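Local coordinates for folylpolyglutamate synthase protein FOLC (Mycobacterium tuberculosis, PDB 2VOS) that probably adds glutamate to dihydropteroate and to tetrahydrofolate in ATP-driven steps, and is seen here with ADP bound, at residues 261-266 and 301-306; 231-236 and 255-260; 284-289 and 324-329. All blocks are in the same frame, centred on the assembly; numbering follows the deposited sequence.

In the fold
Along the chain, interaction 2 closes before interaction 1 opens, whereas interactions 1 and 3 alternate their segments. Interaction 2 forms the outer edge of the eight-stranded mixed sheet of the ATP-binding domain. Strand 255-258 then leads into strand 264-271 of a three-stranded antiparallel sheet, whose two outer strands supply interactions 1 and 3. Helix 296-312 supplies residues 301-306 of interaction 1, and its Leu-306 touches Tyr-286 and Val-326 of interaction 3. Centres of interactions 1 and 2 are about 9 Å apart, with Phe-263 bridging them; those of 1 and 3 about 12 Å, and those of 2 and 3 about 20 Å. Asn-301 binds ADP, so the small sheet packs against a nucleotide-binding helix.

Interaction 1 of 3, residues 261-266 and 301-306; sequences SEFAVL and NAVLAL. With ADP (adenosine-5'-diphosphate), chain B.
Val-303 and Leu-304 of the helix meet the residues 263-265, while two residues earlier the same helix reaches ADP. At Asn-301 the carboxamide pairs with the adenine in two directions: N6 of ADP donates to Asn-301 OD1 over 2.9 Å, and Asn-301 ND2 donates to N7 of ADP over 3.0 Å at a nearly straight 172°. Two bonds fix the flip of the amide, and Gln-298, which also accepts from ND2, supports it. Two residues further on, Val-303 points toward the loop and strand. Its CG2 lies 3.6 Å from Phe-263 CD2, near the ring plane at the edge, and 3.6 Å from the carbonyl O of Ala-264; its other methyl, CG1, meets Val-265 CG2 at 4.0 Å. Leu-304 starts away from the strand, but its CD1 comes back to within 3.7 Å of Phe-263 CZ. With CG between the backbone N and the carbonyl carbon (chi1 58°), the Phe-263 ring is directed to the helix. No hydrogen bond crosses the two segments, so the contact is apolar, joining helix 296-312 to the small antiparallel sheet. The other end of this helix segment belongs to the adenine pocket of the Mur ligase ATP-binding domain.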
ATOM      1  N   SER A 261      12.961   7.225 -18.352  1.00 45.12           N
ATOM      2  CA  SER A 261      13.036   7.304 -19.829  1.00 44.80           C
ATOM      3  C   SER A 261      11.902   8.175 -20.399  1.00 44.73           C
ATOM      4  O   SER A 261      12.155   9.082 -21.181  1.00 45.50           O
ATOM      5  CB  SER A 261      12.927   5.939 -20.485  1.00 45.43           C
ATOM      6  OG  SER A 261      14.077   5.157 -20.281  1.00 46.34           O
ATOM      7  N   GLU A 262      10.657   7.852 -20.041  1.00 43.45           N
ATOM      8  CA  GLU A 262       9.503   8.562 -20.563  1.00 42.79           C
ATOM      9  C   GLU A 262       9.020   9.590 -19.568  1.00 41.83           C
ATOM     10  O   GLU A 262       8.316  10.487 -19.947  1.00 42.84           O
ATOM     11  CB  GLU A 262       8.348   7.587 -20.902  1.00 42.88           C
ATOM     12  CG  GLU A 262       8.507   6.792 -22.224  1.00 41.68           C
ATOM     13  CD  GLU A 262       9.661   5.789 -22.189  1.00 45.10           C
ATOM     14  OE1 GLU A 262       9.669   4.927 -21.295  1.00 45.14           O
ATOM     15  OE2 GLU A 262      10.588   5.870 -23.044  1.00 45.23           O
ATOM     16  N   PHE A 263       9.402   9.465 -18.301  1.00 40.81           N
ATOM     17  CA  PHE A 263       9.034  10.426 -17.242  1.00 39.65           C
ATOM     18  C   PHE A 263      10.055  10.335 -16.098  1.00 40.48           C
ATOM     19  O   PHE A 263      10.779   9.327 -15.989  1.00 41.22           O
ATOM     20  CB  PHE A 263       7.606  10.161 -16.713  1.00 39.75           C
ATOM     21  CG  PHE A 263       7.408   8.776 -16.162  1.00 38.29           C
ATOM     22  CD1 PHE A 263       7.041   7.704 -17.016  1.00 38.42           C
ATOM     23  CD2 PHE A 263       7.534   8.532 -14.823  1.00 39.85           C
ATOM     24  CE1 PHE A 263       6.826   6.393 -16.491  1.00 35.87           C
ATOM     25  CE2 PHE A 263       7.349   7.198 -14.282  1.00 36.39           C
ATOM     26  CZ  PHE A 263       7.011   6.160 -15.113  1.00 36.20           C
ATOM     27  N   ALA A 264      10.122  11.348 -15.229  1.00 39.72           N
ATOM     28  CA  ALA A 264      11.170  11.367 -14.177  1.00 39.84           C
ATOM     29  C   ALA A 264      10.911  12.443 -13.155  1.00 39.84           C
ATOM     30  O   ALA A 264      10.259  13.442 -13.451  1.00 40.98           O
ATOM     31  CB  ALA A 264      12.568  11.619 -14.806  1.00 38.66           C
ATOM     32  N   VAL A 265      11.431  12.254 -11.947  1.00 39.52           N
ATOM     33  CA  VAL A 265      11.535  13.365 -11.016  1.00 39.21           C
ATOM     34  C   VAL A 265      12.727  14.208 -11.458  1.00 40.26           C
ATOM     35  O   VAL A 265      13.852  13.715 -11.483  1.00 40.27           O
ATOM     36  CB  VAL A 265      11.850  12.862  -9.656  1.00 38.47           C
ATOM     37  CG1 VAL A 265      11.967  14.048  -8.731  1.00 39.17           C
ATOM     38  CG2 VAL A 265      10.720  11.910  -9.202  1.00 38.61           C
ATOM     39  N   LEU A 266      12.493  15.461 -11.822  1.00 40.24           N
ATOM     40  CA  LEU A 266      13.578  16.335 -12.242  1.00 40.37           C
ATOM     41  C   LEU A 266      14.266  16.994 -11.033  1.00 40.72           C
ATOM     42  O   LEU A 266      15.497  17.040 -10.972  1.00 40.62           O
ATOM     43  CB  LEU A 266      13.068  17.392 -13.236  1.00 39.72           C
ATOM     44  CG  LEU A 266      12.556  16.839 -14.568  1.00 40.29           C
ATOM     45  CD1 LEU A 266      12.159  17.957 -15.519  1.00 39.16           C
ATOM     46  CD2 LEU A 266      13.602  15.954 -15.253  1.00 40.64           C
ATOM     47  N   ASN A 301       6.916   7.637  -6.364  1.00 37.69           N
ATOM     48  CA  ASN A 301       5.520   7.212  -6.431  1.00 39.19           C
ATOM     49  C   ASN A 301       4.691   8.330  -7.099  1.00 38.84           C
ATOM     50  O   ASN A 301       3.855   8.035  -7.937  1.00 40.39           O
ATOM     51  CB  ASN A 301       4.911   6.967  -5.029  1.00 37.25           C
ATOM     52  CG  ASN A 301       5.546   5.751  -4.345  1.00 40.79           C
ATOM     53  OD1 ASN A 301       6.194   4.937  -5.014  1.00 39.66           O
ATOM     54  ND2 ASN A 301       5.335   5.610  -3.043  1.00 38.11           N
ATOM     55  N   ALA A 302       4.925   9.586  -6.730  1.00 38.17           N
ATOM     56  CA  ALA A 302       4.220  10.695  -7.407  1.00 38.03           C
ATOM     57  C   ALA A 302       4.387  10.730  -8.900  1.00 37.89           C
ATOM     58  O   ALA A 302       3.417  10.831  -9.652  1.00 39.17           O
ATOM     59  CB  ALA A 302       4.632  12.034  -6.810  1.00 38.55           C
ATOM     60  N   VAL A 303       5.612  10.653  -9.405  1.00 38.11           N
ATOM     61  CA  VAL A 303       5.730  10.806 -10.852  1.00 38.02           C
ATOM     62  C   VAL A 303       5.167   9.550 -11.539  1.00 38.08           C
ATOM     63  O   VAL A 303       4.656   9.613 -12.649  1.00 37.86           O
ATOM     64  CB  VAL A 303       7.211  11.003 -11.293  1.00 37.75           C
ATOM     65  CG1 VAL A 303       8.012   9.709 -11.106  1.00 35.45           C
ATOM     66  CG2 VAL A 303       7.275  11.497 -12.730  1.00 37.33           C
ATOM     67  N   LEU A 304       5.232   8.403 -10.868  1.00 38.06           N
ATOM     68  CA  LEU A 304       4.633   7.211 -11.441  1.00 38.62           C
ATOM     69  C   LEU A 304       3.102   7.361 -11.555  1.00 37.28           C
ATOM     70  O   LEU A 304       2.503   6.957 -12.554  1.00 37.59           O
ATOM     71  CB  LEU A 304       4.963   6.001 -10.533  1.00 38.68           C
ATOM     72  CG  LEU A 304       4.491   4.655 -11.065  1.00 41.70           C
ATOM     73  CD1 LEU A 304       5.126   4.385 -12.460  1.00 40.72           C
ATOM     74  CD2 LEU A 304       4.989   3.528 -10.045  1.00 43.46           C
ATOM     75  N   ALA A 305       2.470   7.889 -10.486  1.00 37.66           N
ATOM     76  CA  ALA A 305       1.026   8.156 -10.471  1.00 38.20           C
ATOM     77  C   ALA A 305       0.654   9.183 -11.560  1.00 39.38           C
ATOM     78  O   ALA A 305      -0.386   9.063 -12.267  1.00 39.84           O
ATOM     79  CB  ALA A 305       0.610   8.675  -9.104  1.00 39.20           C
ATOM     80  N   LEU A 306       1.470  10.230 -11.689  1.00 38.28           N
ATOM     81  CA  LEU A 306       1.218  11.235 -12.715  1.00 37.86           C
ATOM     82  C   LEU A 306       1.242  10.594 -14.124  1.00 38.85           C
ATOM     83  O   LEU A 306       0.284  10.736 -14.895  1.00 40.72           O
ATOM     84  CB  LEU A 306       2.223  12.370 -12.598  1.00 37.27           C
ATOM     85  CG  LEU A 306       2.297  13.371 -13.783  1.00 41.14           C
ATOM     86  CD1 LEU A 306       0.979  14.156 -13.754  1.00 36.28           C
ATOM     87  CD2 LEU A 306       3.502  14.344 -13.634  1.00 39.70           C
TER
HETATM   88  PB  ADP B1490       2.233  -1.356  -0.874  1.00 32.04           P
HETATM   89  O1B ADP B1490       0.778  -1.025  -1.082  1.00 29.25           O
HETATM   90  O2B ADP B1490       2.461  -2.312   0.264  1.00 33.59           O
HETATM   91  O3B ADP B1490       3.022  -1.691  -2.103  1.00 30.87           O
HETATM   92  PA  ADP B1490       2.502   1.290   0.437  1.00 32.77           P
HETATM   93  O1A ADP B1490       1.431   0.833   1.417  1.00 31.51           O
HETATM   94  O2A ADP B1490       2.500   2.624  -0.290  1.00 26.12           O
HETATM   95  O3A ADP B1490       2.988   0.034  -0.494  1.00 31.81           O
HETATM   96  O5' ADP B1490       3.813   1.403   1.391  1.00 35.29           O
HETATM   97  C5' ADP B1490       4.190   0.441   2.387  1.00 33.51           C
HETATM   98  C4' ADP B1490       5.527   0.951   2.969  1.00 39.19           C
HETATM   99  O4' ADP B1490       6.542   0.898   1.929  1.00 34.70           O
HETATM  100  C3' ADP B1490       5.532   2.433   3.337  1.00 41.59           C
HETATM  101  O3' ADP B1490       5.332   2.614   4.724  1.00 47.10           O
HETATM  102  C2' ADP B1490       6.903   2.986   3.067  1.00 42.55           C
HETATM  103  O2' ADP B1490       7.763   2.538   4.171  1.00 48.77           O
HETATM  104  C1' ADP B1490       7.366   2.090   1.948  1.00 37.44           C
HETATM  105  N9  ADP B1490       7.235   2.625   0.563  1.00 34.80           N
HETATM  106  C8  ADP B1490       6.153   3.135  -0.116  1.00 32.19           C
HETATM  107  N7  ADP B1490       6.513   3.438  -1.398  1.00 31.85           N
HETATM  108  C5  ADP B1490       7.800   3.010  -1.560  1.00 31.30           C
HETATM  109  C6  ADP B1490       8.782   2.976  -2.649  1.00 33.48           C
HETATM  110  N6  ADP B1490       8.477   3.460  -3.872  1.00 30.42           N
HETATM  111  N1  ADP B1490       9.995   2.499  -2.346  1.00 30.70           N
HETATM  112  C2  ADP B1490      10.400   2.051  -1.130  1.00 31.87           C
HETATM  113  N3  ADP B1490       9.548   2.016  -0.072  1.00 32.58           N
HETATM  114  C4  ADP B1490       8.277   2.499  -0.265  1.00 34.00           C

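Interaction 2 of 3, residues 231-236 and 255-260; sequences VAVIGR and SVARED
Residues 231-234 and 255-258 run as neighbouring parallel strands, their axes 4.7 Å apart and inclined by 15°, the two strands of a beta-alpha-beta crossover through helix 239-251, with 255-258 at the sheet's edge. Four bridges in register join Val-231 to Ser-255 through Ile-234 to Arg-258. The hydrogen bonds follow the parallel pattern: Ala-232 N to Ser-255 O, Ala-257 N to Ala-232 O, Ile-234 N to Ala-257 O and Glu-259 N to Ile-234 O, the last at 2.8 Å. The same carbonyl oxygens also receive CA-H...O contacts, such as Val-231 CA to Ser-255 O at 3.3 Å.

On the face carrying Ala-232, Ile-234 and Val-256, Ile-234 CD1 approaches Val-256 CG1 to 4.0 Å, and helix 239-251 covers them. The face of Val-233 and Ala-257 is met by Phe-263.

Beyond the strands the two segments are joined by charge. Arg-236, extended from CG to NE, crosses Asp-260 at about a right angle, its guanidinium plane turned 51° from the carboxylate. Glu-259 bears on the same arginine more distantly: its OE2 stands 3.9 Å from Arg-236 NE, well out of the guanidinium plane, a long charge contact, while the firmer partner of that oxygen is His-300. A water links the two residues, donating to Glu-259 OE1 at 2.6 Å and accepting from Arg-236 N. Arg-236 NE donates to Asp-260 OD2 over 2.8 Å, part of a salt bridge; OD2 is met on its syn lone pair and is tilted 23° from the guanidinium plane.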
ATOM      1  N   VAL A 231      -1.523   0.336 -21.782  1.00 44.93           N
ATOM      2  CA  VAL A 231      -0.276   1.041 -21.504  1.00 42.91           C
ATOM      3  C   VAL A 231       0.261   0.492 -20.205  1.00 42.16           C
ATOM      4  O   VAL A 231      -0.480   0.488 -19.232  1.00 43.26           O
ATOM      5  CB  VAL A 231      -0.522   2.549 -21.301  1.00 43.30           C
ATOM      6  CG1 VAL A 231       0.757   3.240 -20.996  1.00 41.33           C
ATOM      7  CG2 VAL A 231      -1.149   3.168 -22.519  1.00 44.18           C
ATOM      8  N   ALA A 232       1.527   0.069 -20.180  1.00 39.77           N
ATOM      9  CA  ALA A 232       2.208  -0.338 -18.967  1.00 40.03           C
ATOM     10  C   ALA A 232       3.101   0.829 -18.531  1.00 39.31           C
ATOM     11  O   ALA A 232       3.962   1.318 -19.297  1.00 38.79           O
ATOM     12  CB  ALA A 232       3.088  -1.591 -19.216  1.00 39.84           C
ATOM     13  N   VAL A 233       2.885   1.291 -17.319  1.00 38.98           N
ATOM     14  CA  VAL A 233       3.655   2.401 -16.773  1.00 39.22           C
ATOM     15  C   VAL A 233       4.529   1.868 -15.635  1.00 38.35           C
ATOM     16  O   VAL A 233       4.025   1.383 -14.643  1.00 40.18           O
ATOM     17  CB  VAL A 233       2.720   3.493 -16.211  1.00 39.07           C
ATOM     18  CG1 VAL A 233       3.526   4.734 -15.836  1.00 37.80           C
ATOM     19  CG2 VAL A 233       1.679   3.860 -17.280  1.00 40.34           C
ATOM     20  N   ILE A 234       5.836   1.967 -15.781  1.00 38.70           N
ATOM     21  CA  ILE A 234       6.696   1.201 -14.931  1.00 38.53           C
ATOM     22  C   ILE A 234       7.632   2.088 -14.116  1.00 38.82           C
ATOM     23  O   ILE A 234       8.329   2.961 -14.670  1.00 39.08           O
ATOM     24  CB  ILE A 234       7.530   0.255 -15.817  1.00 37.63           C
ATOM     25  CG1 ILE A 234       6.583  -0.686 -16.561  1.00 37.35           C
ATOM     26  CG2 ILE A 234       8.387  -0.619 -14.935  1.00 36.05           C
ATOM     27  CD1 ILE A 234       7.312  -1.590 -17.629  1.00 39.51           C
ATOM     28  N   GLY A 235       7.652   1.880 -12.802  1.00 38.43           N
ATOM     29  CA  GLY A 235       8.559   2.628 -11.944  1.00 39.64           C
ATOM     30  C   GLY A 235       9.994   2.091 -12.068  1.00 40.42           C
ATOM     31  O   GLY A 235      10.286   1.236 -12.919  1.00 40.94           O
ATOM     32  N   ARG A 236      10.882   2.551 -11.187  1.00 41.93           N
ATOM     33  CA  ARG A 236      12.304   2.133 -11.200  1.00 44.80           C
ATOM     34  C   ARG A 236      12.432   0.657 -10.875  1.00 43.72           C
ATOM     35  O   ARG A 236      11.856   0.226  -9.898  1.00 42.81           O
ATOM     36  CB  ARG A 236      13.054   2.924 -10.112  1.00 45.39           C
ATOM     37  CG  ARG A 236      13.659   4.195 -10.648  1.00 49.86           C
ATOM     38  CD  ARG A 236      14.153   5.186  -9.566  1.00 55.17           C
ATOM     39  NE  ARG A 236      14.708   6.364 -10.258  1.00 59.82           N
ATOM     40  CZ  ARG A 236      15.603   7.224  -9.754  1.00 59.23           C
ATOM     41  NH1 ARG A 236      16.052   7.066  -8.510  1.00 58.97           N
ATOM     42  NH2 ARG A 236      16.034   8.251 -10.491  1.00 56.45           N
ATOM     43  N   SER A 255       1.915  -0.520 -24.933  1.00 47.49           N
ATOM     44  CA  SER A 255       2.845   0.616 -24.986  1.00 47.93           C
ATOM     45  C   SER A 255       3.506   0.763 -23.627  1.00 46.83           C
ATOM     46  O   SER A 255       2.833   0.588 -22.614  1.00 48.08           O
ATOM     47  CB  SER A 255       2.087   1.904 -25.236  1.00 48.15           C
ATOM     48  OG  SER A 255       1.389   1.830 -26.452  1.00 55.70           O
ATOM     49  N   VAL A 256       4.774   1.130 -23.576  1.00 44.17           N
ATOM     50  CA  VAL A 256       5.442   1.201 -22.316  1.00 43.53           C
ATOM     51  C   VAL A 256       5.954   2.602 -22.018  1.00 42.54           C
ATOM     52  O   VAL A 256       6.488   3.255 -22.900  1.00 42.22           O
ATOM     53  CB  VAL A 256       6.622   0.235 -22.278  1.00 44.92           C
ATOM     54  CG1 VAL A 256       7.404   0.476 -21.006  1.00 45.37           C
ATOM     55  CG2 VAL A 256       6.128  -1.249 -22.349  1.00 46.02           C
ATOM     56  N   ALA A 257       5.789   3.058 -20.777  1.00 40.90           N
ATOM     57  CA  ALA A 257       6.390   4.304 -20.306  1.00 40.09           C
ATOM     58  C   ALA A 257       7.210   3.910 -19.081  1.00 40.23           C
ATOM     59  O   ALA A 257       6.667   3.296 -18.141  1.00 38.97           O
ATOM     60  CB  ALA A 257       5.264   5.293 -19.903  1.00 39.44           C
ATOM     61  N   ARG A 258       8.477   4.307 -19.035  1.00 39.57           N
ATOM     62  CA  ARG A 258       9.343   3.822 -17.952  1.00 39.95           C
ATOM     63  C   ARG A 258       9.925   4.982 -17.197  1.00 40.45           C
ATOM     64  O   ARG A 258      10.423   5.918 -17.837  1.00 39.65           O
ATOM     65  CB  ARG A 258      10.532   3.040 -18.527  1.00 39.58           C
ATOM     66  CG  ARG A 258      10.129   1.775 -19.221  1.00 42.88           C
ATOM     67  CD  ARG A 258      11.248   1.318 -20.209  1.00 49.12           C
ATOM     68  NE  ARG A 258      11.386   2.299 -21.280  1.00 50.38           N
ATOM     69  CZ  ARG A 258      12.426   2.374 -22.110  1.00 54.88           C
ATOM     70  NH1 ARG A 258      13.441   1.510 -22.002  1.00 52.70           N
ATOM     71  NH2 ARG A 258      12.446   3.311 -23.056  1.00 52.97           N
ATOM     72  N   GLU A 259       9.966   4.898 -15.862  1.00 39.58           N
ATOM     73  CA  GLU A 259      10.611   5.987 -15.114  1.00 40.55           C
ATOM     74  C   GLU A 259      11.999   6.147 -15.568  1.00 41.63           C
ATOM     75  O   GLU A 259      12.666   5.158 -15.904  1.00 40.38           O
ATOM     76  CB  GLU A 259      10.528   5.838 -13.579  1.00 41.60           C
ATOM     77  CG  GLU A 259      11.007   7.125 -12.881  1.00 41.48           C
ATOM     78  CD  GLU A 259      10.804   7.050 -11.374  1.00 47.07           C
ATOM     79  OE1 GLU A 259      10.232   6.017 -10.963  1.00 43.90           O
ATOM     80  OE2 GLU A 259      11.203   7.990 -10.629  1.00 43.78           O
ATOM     81  N   ASP A 260      12.421   7.408 -15.680  1.00 43.12           N
ATOM     82  CA  ASP A 260      13.775   7.781 -16.139  1.00 43.93           C
ATOM     83  C   ASP A 260      13.991   7.616 -17.616  1.00 44.94           C
ATOM     84  O   ASP A 260      15.108   7.801 -18.097  1.00 45.37           O
ATOM     85  CB  ASP A 260      14.884   7.052 -15.360  1.00 44.95           C
ATOM     86  CG  ASP A 260      14.855   7.387 -13.856  1.00 47.18           C
ATOM     87  OD1 ASP A 260      14.611   8.529 -13.502  1.00 46.43           O
ATOM     88  OD2 ASP A 260      14.994   6.500 -13.007  1.00 52.40           O
TER
HETATM   89  O   HOH W   1      11.953   2.383 -15.080  1.00 40.01           O
HETATM   90  O   HOH W   2       9.753   4.360  -9.048  1.00 37.18           O

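Interaction 3 of 3, residues 284-289 and 324-329; sequences GVYSDI and DAVRAG
Arg-327 leaves its helix with CG anti to the carbonyl carbon and then bends at chi3 (-71°), which turns the guanidinium so that NH2 reaches Ser-287 O while NH1 faces Asp-324. Tyr-286, also with CG anti to its carbonyl carbon, sends its ring toward the same helix. The contact packs helix 323-331 beside an outer strand of the three-stranded antiparallel sheet; the segment axes approach to 8.4 Å and are inclined by 35°.

Val-326 supplies the apolar part, with one methyl for each strand partner. CG2 lies 3.8 Å from Tyr-286 CE1, the two side chains crossing at about a right angle, and CG1 lies 4.1 Å from Ile-289 CD1. Leu-306 of helix 296-312 touches both Tyr-286 and Val-326, so the cluster continues into that helix, while the phenolic OH is bonded to Glu-310 and to the backbone N of Leu-321.

The CG and CD carbons of Arg-327 come up against the strand backbone, CD 3.4 Å from Asp-288 O. Its guanidinium is held along its edge by three partners. Within the helix NH1 makes a salt bridge to Asp-324 OD1, 2.8 Å away and close to the guanidinium plane, which holds the group's rotation. A water accepts from NH2 and, weakly, from Ser-287 N. Across the contact, Arg-327 NH2 donates to Ser-287 O over 3.1 Å, in the carbonyl plane but bent at the hydrogen to 142°.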
ATOM      1  N   GLY A 284       4.810  16.661 -20.481  1.00 43.35           N
ATOM      2  CA  GLY A 284       5.694  17.809 -20.286  1.00 43.88           C
ATOM      3  C   GLY A 284       6.129  18.010 -18.835  1.00 44.03           C
ATOM      4  O   GLY A 284       5.960  17.123 -17.989  1.00 43.18           O
ATOM      5  N   VAL A 285       6.665  19.186 -18.534  1.00 43.00           N
ATOM      6  CA  VAL A 285       7.155  19.474 -17.209  1.00 43.60           C
ATOM      7  C   VAL A 285       6.073  20.136 -16.336  1.00 44.30           C
ATOM      8  O   VAL A 285       5.442  21.109 -16.735  1.00 44.33           O
ATOM      9  CB  VAL A 285       8.378  20.387 -17.291  1.00 44.41           C
ATOM     10  CG1 VAL A 285       8.927  20.733 -15.895  1.00 42.26           C
ATOM     11  CG2 VAL A 285       9.449  19.727 -18.163  1.00 45.41           C
ATOM     12  N   TYR A 286       5.846  19.599 -15.137  1.00 43.55           N
ATOM     13  CA  TYR A 286       4.927  20.187 -14.205  1.00 41.83           C
ATOM     14  C   TYR A 286       5.755  20.677 -13.016  1.00 41.85           C
ATOM     15  O   TYR A 286       6.482  19.898 -12.431  1.00 42.28           O
ATOM     16  CB  TYR A 286       3.902  19.149 -13.749  1.00 41.75           C
ATOM     17  CG  TYR A 286       3.079  18.494 -14.878  1.00 43.52           C
ATOM     18  CD1 TYR A 286       1.796  18.939 -15.206  1.00 47.63           C
ATOM     19  CD2 TYR A 286       3.598  17.458 -15.606  1.00 44.05           C
ATOM     20  CE1 TYR A 286       1.046  18.336 -16.257  1.00 50.91           C
ATOM     21  CE2 TYR A 286       2.870  16.854 -16.658  1.00 49.90           C
ATOM     22  CZ  TYR A 286       1.582  17.282 -16.955  1.00 51.24           C
ATOM     23  OH  TYR A 286       0.856  16.638 -17.961  1.00 58.44           O
ATOM     24  N   SER A 287       5.622  21.955 -12.639  1.00 42.02           N
ATOM     25  CA  SER A 287       6.494  22.603 -11.614  1.00 43.01           C
ATOM     26  C   SER A 287       5.773  22.959 -10.316  1.00 42.03           C
ATOM     27  O   SER A 287       4.583  23.050 -10.322  1.00 41.09           O
ATOM     28  CB  SER A 287       7.060  23.899 -12.195  1.00 43.19           C
ATOM     29  OG  SER A 287       7.773  23.588 -13.391  1.00 50.03           O
ATOM     30  N   ASP A 288       6.520  23.210  -9.241  1.00 42.41           N
ATOM     31  CA  ASP A 288       5.969  23.647  -7.961  1.00 44.16           C
ATOM     32  C   ASP A 288       4.869  22.722  -7.460  1.00 42.01           C
ATOM     33  O   ASP A 288       3.827  23.177  -6.990  1.00 40.74           O
ATOM     34  CB  ASP A 288       5.401  25.065  -8.049  1.00 46.14           C
ATOM     35  CG  ASP A 288       5.296  25.785  -6.616  1.00 57.56           C
ATOM     36  OD1 ASP A 288       6.166  25.487  -5.698  1.00 64.60           O
ATOM     37  OD2 ASP A 288       4.371  26.683  -6.423  1.00 63.71           O
ATOM     38  N   ILE A 289       5.092  21.423  -7.588  1.00 40.19           N
ATOM     39  CA  ILE A 289       4.193  20.474  -7.010  1.00 39.78           C
ATOM     40  C   ILE A 289       4.514  20.309  -5.515  1.00 40.68           C
ATOM     41  O   ILE A 289       5.596  19.811  -5.169  1.00 41.46           O
ATOM     42  CB  ILE A 289       4.303  19.149  -7.705  1.00 40.72           C
ATOM     43  CG1 ILE A 289       3.745  19.294  -9.126  1.00 40.18           C
ATOM     44  CG2 ILE A 289       3.463  18.083  -6.935  1.00 39.53           C
ATOM     45  CD1 ILE A 289       4.119  18.147 -10.033  1.00 38.27           C
ATOM     46  N   ASP A 324      -2.621  23.213 -12.919  1.00 36.97           N
ATOM     47  CA  ASP A 324      -3.296  23.550 -11.646  1.00 36.29           C
ATOM     48  C   ASP A 324      -4.002  22.328 -11.070  1.00 36.75           C
ATOM     49  O   ASP A 324      -4.053  22.166  -9.851  1.00 36.93           O
ATOM     50  CB  ASP A 324      -4.338  24.665 -11.845  1.00 34.68           C
ATOM     51  CG  ASP A 324      -3.695  26.006 -12.179  1.00 36.13           C
ATOM     52  OD1 ASP A 324      -2.437  26.108 -12.131  1.00 35.88           O
ATOM     53  OD2 ASP A 324      -4.411  26.982 -12.476  1.00 30.34           O
ATOM     54  N   ALA A 325      -4.590  21.487 -11.934  1.00 35.30           N
ATOM     55  CA  ALA A 325      -5.295  20.314 -11.414  1.00 37.41           C
ATOM     56  C   ALA A 325      -4.271  19.288 -10.881  1.00 37.79           C
ATOM     57  O   ALA A 325      -4.458  18.610  -9.836  1.00 38.53           O
ATOM     58  CB  ALA A 325      -6.158  19.686 -12.542  1.00 38.10           C
ATOM     59  N   VAL A 326      -3.150  19.154 -11.596  1.00 38.62           N
ATOM     60  CA  VAL A 326      -2.092  18.262 -11.099  1.00 37.76           C
ATOM     61  C   VAL A 326      -1.566  18.788  -9.725  1.00 38.64           C
ATOM     62  O   VAL A 326      -1.376  18.012  -8.820  1.00 37.51           O
ATOM     63  CB  VAL A 326      -0.940  18.191 -12.091  1.00 39.61           C
ATOM     64  CG1 VAL A 326       0.331  17.581 -11.463  1.00 39.61           C
ATOM     65  CG2 VAL A 326      -1.405  17.492 -13.470  1.00 37.13           C
ATOM     66  N   ARG A 327      -1.264  20.084  -9.607  1.00 38.79           N
ATOM     67  CA  ARG A 327      -0.817  20.620  -8.315  1.00 38.34           C
ATOM     68  C   ARG A 327      -1.864  20.384  -7.228  1.00 38.53           C
ATOM     69  O   ARG A 327      -1.517  19.958  -6.111  1.00 38.20           O
ATOM     70  CB  ARG A 327      -0.524  22.093  -8.419  1.00 38.21           C
ATOM     71  CG  ARG A 327       0.877  22.350  -8.940  1.00 39.39           C
ATOM     72  CD  ARG A 327       1.256  23.848  -9.094  1.00 39.90           C
ATOM     73  NE  ARG A 327       0.533  24.489 -10.212  1.00 40.89           N
ATOM     74  CZ  ARG A 327       0.895  24.388 -11.497  1.00 45.46           C
ATOM     75  NH1 ARG A 327       0.162  24.987 -12.443  1.00 40.22           N
ATOM     76  NH2 ARG A 327       1.973  23.663 -11.863  1.00 42.76           N
ATOM     77  N   ALA A 328      -3.124  20.665  -7.550  1.00 38.72           N
ATOM     78  CA  ALA A 328      -4.234  20.461  -6.562  1.00 38.75           C
ATOM     79  C   ALA A 328      -4.403  18.983  -6.153  1.00 39.38           C
ATOM     80  O   ALA A 328      -4.660  18.701  -4.968  1.00 38.73           O
ATOM     81  CB  ALA A 328      -5.565  21.078  -7.074  1.00 39.27           C
ATOM     82  N   GLY A 329      -4.261  18.030  -7.091  1.00 37.47           N
ATOM     83  CA  GLY A 329      -4.415  16.628  -6.751  1.00 36.85           C
ATOM     84  C   GLY A 329      -3.312  16.160  -5.826  1.00 38.33           C
ATOM     85  O   GLY A 329      -3.558  15.513  -4.789  1.00 38.45           O
TER
HETATM   86  O   HOH W   3       3.468  23.640 -14.543  1.00 40.91           O